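Local coordinates for secreted protein (Streptomyces lividans TK24, PDB 5LXZ) that is probably a secreted mononuclear copper-radical oxidase of the galactose oxidase type, here an engineered variant in its copper-bound form, at residues T338-E350 / E381-F395. The protein carries 1 engineered substitution. Residues are numbered along the deposited sequence; the frame is centred on the assembly and turned at random.
Sequences TKVPGMSDANMLE and EKTRIADLKADDPKF
Arg384 reaches from strand 383-387 into the loop that follows strand 337-339 and binds three of its carbonyls with the edge of its guanidinium. NE donates to Ser344 O at 2.9 Å, nearly straight (N-H...O 171°), while NH2 divides its bonding between Asp345 O at 3.1 Å and Met348 O at 3.2 Å, both clearly bent. All three oxygens lie close to the guanidinium plane, yet each carbonyl is met from above its own plane, so the loop is curled around a flat donor edge. Asp345 O also closes the type I turn by accepting from Met348 N, and the two donors approach it from opposite faces.

Met343 occupies the angle between Arg384 and Phe395. With CG anti to the backbone N (chi1 176°) and bends at the next two torsions, its chain lays SD along the arginine chain from CB to NE and sets CE 3.5 Å from the Phe395 ring centroid, 13° off the normal, a CH-pi contact. SD lies over the same face, a Met-aromatic contact; Ala386 CB covers the opposite one. The ring is therefore sandwiched, and Val340 CG1 adds an apolar contact at its CD2.

Phe395 N donates to Pro341 O at 2.9 Å, in the carbonyl plane, tying the two backbones where Gly342 passes Phe395.

Farther out, Gly369 O accepts from Arg384 NH1, Asp397 holds both Ser344 OG and Lys382 NZ, and Ser380 OG hydrogen-bonds Asp345 OD2, which a water also links to Glu381 N. Strand 337-339 ends one four-stranded antiparallel sheet, whereas 383-387 and 395-397 belong to the next, so these bonds and the ring sandwich fasten the inter-blade connection to the following blade of a Kelch-type beta-propeller, as in galactose oxidase relatives.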
loop_
_atom_site.group_PDB
_atom_site.type_symbol
_atom_site.label_atom_id
_atom_site.label_comp_id
_atom_site.label_asym_id
_atom_site.label_seq_id
_atom_site.Cartn_x
_atom_site.Cartn_y
_atom_site.Cartn_z
ATOM N N THR A 338 -10.857 11.202 -15.304
ATOM C CA THR A 338 -10.585 12.616 -15.503
ATOM C C THR A 338 -9.314 12.975 -14.715
ATOM O O THR A 338 -9.296 12.886 -13.493
ATOM C CB THR A 338 -11.752 13.458 -15.039
ATOM O OG1 THR A 338 -12.966 13.055 -15.690
ATOM C CG2 THR A 338 -11.523 14.939 -15.420
ATOM N N LYS A 339 -8.255 13.358 -15.435
ATOM C CA LYS A 339 -6.967 13.655 -14.793
ATOM C C LYS A 339 -7.063 14.887 -13.943
ATOM O O LYS A 339 -7.799 15.836 -14.287
ATOM C CB LYS A 339 -5.916 13.806 -15.877
ATOM C CG LYS A 339 -5.665 12.469 -16.551
ATOM C CD LYS A 339 -4.711 12.608 -17.731
ATOM C CE LYS A 339 -4.316 11.256 -18.307
ATOM N NZ LYS A 339 -5.373 10.709 -19.188
ATOM N N VAL A 340 -6.331 14.886 -12.847
ATOM C CA VAL A 340 -6.222 15.998 -11.922
ATOM C C VAL A 340 -4.814 16.572 -12.106
ATOM O O VAL A 340 -3.829 15.881 -11.860
ATOM C CB VAL A 340 -6.509 15.597 -10.453
ATOM C CG1 VAL A 340 -6.215 16.721 -9.470
ATOM C CG2 VAL A 340 -7.981 15.194 -10.299
ATOM N N PRO A 341 -4.713 17.861 -12.546
ATOM C CA PRO A 341 -3.416 18.502 -12.805
ATOM C C PRO A 341 -2.704 18.989 -11.547
ATOM O O PRO A 341 -3.272 18.967 -10.423
ATOM C CB PRO A 341 -3.845 19.689 -13.650
ATOM C CG PRO A 341 -5.147 20.088 -13.087
ATOM C CD PRO A 341 -5.810 18.783 -12.743
ATOM N N GLY A 342 -1.474 19.442 -11.737
ATOM C CA GLY A 342 -0.774 20.185 -10.725
ATOM C C GLY A 342 0.218 19.450 -9.859
ATOM O O GLY A 342 0.875 20.078 -9.051
ATOM N N MET A 343 0.288 18.128 -9.982
ATOM C CA MET A 343 1.185 17.336 -9.164
ATOM C C MET A 343 2.675 17.685 -9.396
ATOM O O MET A 343 3.207 17.425 -10.470
ATOM C CB MET A 343 0.975 15.841 -9.420
ATOM C CG MET A 343 1.940 14.940 -8.660
ATOM S SD MET A 343 1.691 14.847 -6.890
ATOM C CE MET A 343 0.178 13.841 -6.852
ATOM N N SER A 344 3.314 18.215 -8.363
ATOM C CA SER A 344 4.767 18.366 -8.365
ATOM C C SER A 344 5.427 17.036 -8.262
ATOM O O SER A 344 4.883 16.127 -7.621
ATOM C CB SER A 344 5.224 19.227 -7.241
ATOM O OG SER A 344 4.803 20.558 -7.474
ATOM N N ASP A 345 6.617 16.857 -8.842
ATOM C CA ASP A 345 7.343 15.561 -8.716
ATOM C C ASP A 345 6.441 14.430 -9.191
ATOM O O ASP A 345 6.329 13.391 -8.544
ATOM C CB ASP A 345 7.906 15.324 -7.303
ATOM C CG ASP A 345 9.000 16.315 -6.951
ATOM O OD1 ASP A 345 9.584 16.859 -7.921
ATOM O OD2 ASP A 345 9.290 16.461 -5.769
ATOM N N ALA A 346 5.783 14.642 -10.342
ATOM C CA ALA A 346 4.909 13.623 -10.904
ATOM C C ALA A 346 5.697 12.409 -11.395
ATOM O O ALA A 346 5.140 11.325 -11.589
ATOM C CB ALA A 346 4.075 14.213 -12.003
ATOM N N ASN A 347 7.012 12.584 -11.541
ATOM C CA ASN A 347 7.950 11.539 -11.826
ATOM C C ASN A 347 8.485 10.802 -10.599
ATOM O O ASN A 347 9.367 9.954 -10.719
ATOM C CB ASN A 347 9.109 12.120 -12.654
ATOM C CG ASN A 347 9.882 13.217 -11.924
ATOM O OD1 ASN A 347 9.378 13.907 -11.055
ATOM N ND2 ASN A 347 11.151 13.356 -12.301
ATOM N N MET A 348 7.947 11.144 -9.415
ATOM C CA MET A 348 8.383 10.582 -8.114
ATOM C C MET A 348 7.166 10.215 -7.309
ATOM O O MET A 348 7.031 10.660 -6.164
ATOM C CB MET A 348 9.263 11.547 -7.341
ATOM C CG MET A 348 10.431 12.016 -8.169
ATOM S SD MET A 348 11.520 13.035 -7.129
ATOM C CE MET A 348 12.214 14.161 -8.318
ATOM N N LEU A 349 6.273 9.421 -7.916
ATOM C CA LEU A 349 5.073 8.972 -7.218
ATOM C C LEU A 349 5.157 7.529 -6.762
ATOM O O LEU A 349 4.375 7.131 -5.875
ATOM C CB LEU A 349 3.875 9.151 -8.135
ATOM C CG LEU A 349 3.468 10.610 -8.343
ATOM C CD1 LEU A 349 2.403 10.708 -9.451
ATOM C CD2 LEU A 349 2.923 11.164 -7.035
ATOM N N GLU A 350 6.090 6.736 -7.272
ATOM C CA GLU A 350 6.271 5.399 -6.732
ATOM C C GLU A 350 6.767 5.480 -5.311
ATOM O O GLU A 350 7.688 6.242 -5.002
ATOM C CB GLU A 350 7.277 4.604 -7.570
ATOM C CG GLU A 350 6.702 4.212 -8.940
ATOM C CD GLU A 350 7.518 3.179 -9.715
ATOM O OE1 GLU A 350 8.455 2.560 -9.139
ATOM O OE2 GLU A 350 7.191 2.971 -10.916
ATOM N N GLU A 381 10.973 15.481 -1.755
ATOM C CA GLU A 381 10.731 16.043 -0.457
ATOM C C GLU A 381 9.361 16.726 -0.345
ATOM O O GLU A 381 9.040 17.321 0.683
ATOM C CB GLU A 381 11.860 17.021 -0.065
ATOM C CG GLU A 381 11.851 18.283 -0.881
ATOM C CD GLU A 381 13.071 19.153 -0.592
ATOM O OE1 GLU A 381 14.190 18.623 -0.411
ATOM O OE2 GLU A 381 12.840 20.358 -0.533
ATOM N N LYS A 382 8.529 16.650 -1.381
ATOM C CA LYS A 382 7.302 17.406 -1.409
ATOM C C LYS A 382 6.107 16.687 -0.835
ATOM O O LYS A 382 5.997 15.433 -0.899
ATOM C CB LYS A 382 6.990 17.890 -2.823
ATOM C CG LYS A 382 8.040 18.918 -3.243
ATOM C CD LYS A 382 7.768 19.546 -4.587
ATOM C CE LYS A 382 8.674 20.785 -4.751
ATOM N NZ LYS A 382 8.133 21.640 -5.822
ATOM N N THR A 383 5.202 17.504 -0.326
ATOM C CA THR A 383 3.816 17.127 -0.171
ATOM C C THR A 383 2.993 17.831 -1.202
ATOM O O THR A 383 3.281 18.972 -1.587
ATOM C CB THR A 383 3.230 17.366 1.236
ATOM O OG1 THR A 383 3.185 18.746 1.522
ATOM C CG2 THR A 383 4.043 16.636 2.259
ATOM N N ARG A 384 1.949 17.159 -1.674
ATOM C CA ARG A 384 1.069 17.724 -2.701
ATOM C C ARG A 384 -0.349 17.490 -2.231
ATOM O O ARG A 384 -0.678 16.358 -1.908
ATOM C CB ARG A 384 1.334 17.126 -4.065
ATOM C CG ARG A 384 2.799 17.125 -4.506
ATOM C CD ARG A 384 3.630 16.010 -3.878
ATOM N NE ARG A 384 4.437 15.280 -4.848
ATOM C CZ ARG A 384 5.063 14.156 -4.558
ATOM N NH1 ARG A 384 5.091 13.718 -3.310
ATOM N NH2 ARG A 384 5.657 13.441 -5.514
ATOM N N ILE A 385 -1.188 18.514 -2.247
ATOM C CA ILE A 385 -2.510 18.437 -1.664
ATOM C C ILE A 385 -3.533 18.766 -2.724
ATOM O O ILE A 385 -3.390 19.800 -3.397
ATOM C CB ILE A 385 -2.651 19.408 -0.504
ATOM C CG1 ILE A 385 -1.623 19.099 0.580
ATOM C CG2 ILE A 385 -4.060 19.337 0.035
ATOM C CD1 ILE A 385 -1.531 20.110 1.700
ATOM N N ALA A 386 -4.528 17.889 -2.903
ATOM C CA ALA A 386 -5.623 18.128 -3.824
ATOM C C ALA A 386 -6.899 18.243 -3.043
ATOM O O ALA A 386 -7.197 17.383 -2.231
ATOM C CB ALA A 386 -5.747 17.041 -4.849
ATOM N N ASP A 387 -7.673 19.283 -3.314
ATOM C CA ASP A 387 -8.989 19.511 -2.726
ATOM C C ASP A 387 -10.076 19.088 -3.707
ATOM O O ASP A 387 -10.345 19.804 -4.704
ATOM C CB ASP A 387 -9.161 20.985 -2.360
ATOM C CG ASP A 387 -10.502 21.273 -1.683
ATOM O OD1 ASP A 387 -11.431 20.486 -1.774
ATOM O OD2 ASP A 387 -10.540 22.363 -1.046
ATOM N N LEU A 388 -10.686 17.950 -3.484
ATOM C CA LEU A 388 -11.624 17.434 -4.441
ATOM C C LEU A 388 -13.020 18.019 -4.352
ATOM O O LEU A 388 -13.894 17.613 -5.126
ATOM C CB LEU A 388 -11.667 15.937 -4.361
ATOM C CG LEU A 388 -10.383 15.193 -4.558
ATOM C CD1 LEU A 388 -10.651 13.742 -4.819
ATOM C CD2 LEU A 388 -9.491 15.799 -5.627
ATOM N N LYS A 389 -13.233 18.954 -3.434
ATOM C CA LYS A 389 -14.483 19.730 -3.446
ATOM C C LYS A 389 -14.462 20.851 -4.473
ATOM O O LYS A 389 -15.521 21.360 -4.826
ATOM C CB LYS A 389 -14.844 20.201 -2.014
ATOM C CG LYS A 389 -15.548 19.054 -1.280
ATOM C CD LYS A 389 -16.235 19.331 0.049
ATOM C CE LYS A 389 -17.044 18.104 0.457
ATOM N NZ LYS A 389 -17.659 18.256 1.792
ATOM N N ALA A 390 -13.284 21.230 -4.973
ATOM C CA ALA A 390 -13.186 22.250 -6.005
ATOM C C ALA A 390 -13.835 21.788 -7.319
ATOM O O ALA A 390 -13.864 20.573 -7.657
ATOM C CB ALA A 390 -11.731 22.661 -6.207
ATOM N N ASP A 391 -14.384 22.747 -8.067
ATOM C CA ASP A 391 -14.951 22.440 -9.397
ATOM C C ASP A 391 -13.872 22.011 -10.377
ATOM O O ASP A 391 -14.097 21.075 -11.153
ATOM C CB ASP A 391 -15.740 23.628 -9.969
ATOM C CG ASP A 391 -17.018 23.914 -9.183
ATOM O OD1 ASP A 391 -17.718 22.945 -8.798
ATOM O OD2 ASP A 391 -17.317 25.106 -8.948
ATOM N N ASP A 392 -12.724 22.706 -10.330
ATOM C CA ASP A 392 -11.524 22.354 -11.096
ATOM C C ASP A 392 -10.423 21.934 -10.095
ATOM O O ASP A 392 -9.583 22.749 -9.698
ATOM C CB ASP A 392 -11.036 23.531 -11.961
ATOM C CG ASP A 392 -11.896 23.746 -13.206
ATOM O OD1 ASP A 392 -13.108 23.412 -13.169
ATOM O OD2 ASP A 392 -11.349 24.250 -14.226
ATOM N N PRO A 393 -10.462 20.671 -9.651
ATOM C CA PRO A 393 -9.476 20.272 -8.645
ATOM C C PRO A 393 -8.083 20.243 -9.197
ATOM O O PRO A 393 -7.897 19.996 -10.394
ATOM C CB PRO A 393 -9.911 18.864 -8.266
ATOM C CG PRO A 393 -10.595 18.359 -9.474
ATOM C CD PRO A 393 -11.319 19.541 -10.026
ATOM N N LYS A 394 -7.118 20.502 -8.320
ATOM C CA LYS A 394 -5.726 20.459 -8.686
ATOM C C LYS A 394 -4.915 20.188 -7.445
ATOM O O LYS A 394 -5.378 20.433 -6.313
ATOM C CB LYS A 394 -5.261 21.767 -9.318
ATOM C CG LYS A 394 -5.333 22.947 -8.376
ATOM C CD LYS A 394 -5.036 24.301 -9.010
ATOM C CE LYS A 394 -5.289 25.419 -8.000
ATOM N NZ LYS A 394 -5.529 26.721 -8.678
ATOM N N PHE A 395 -3.723 19.666 -7.665
ATOM C CA PHE A 395 -2.715 19.592 -6.643
ATOM C C PHE A 395 -1.975 20.924 -6.510
ATOM O O PHE A 395 -1.660 21.574 -7.528
ATOM C CB PHE A 395 -1.726 18.488 -6.908
ATOM C CG PHE A 395 -2.249 17.125 -6.600
ATOM C CD1 PHE A 395 -2.112 16.589 -5.311
ATOM C CD2 PHE A 395 -2.819 16.363 -7.596
ATOM C CE1 PHE A 395 -2.554 15.324 -5.026
ATOM C CE2 PHE A 395 -3.281 15.075 -7.281
ATOM C CZ PHE A 395 -3.127 14.595 -6.011
HETATM O O HOH W 1 11.330 17.254 -4.164
#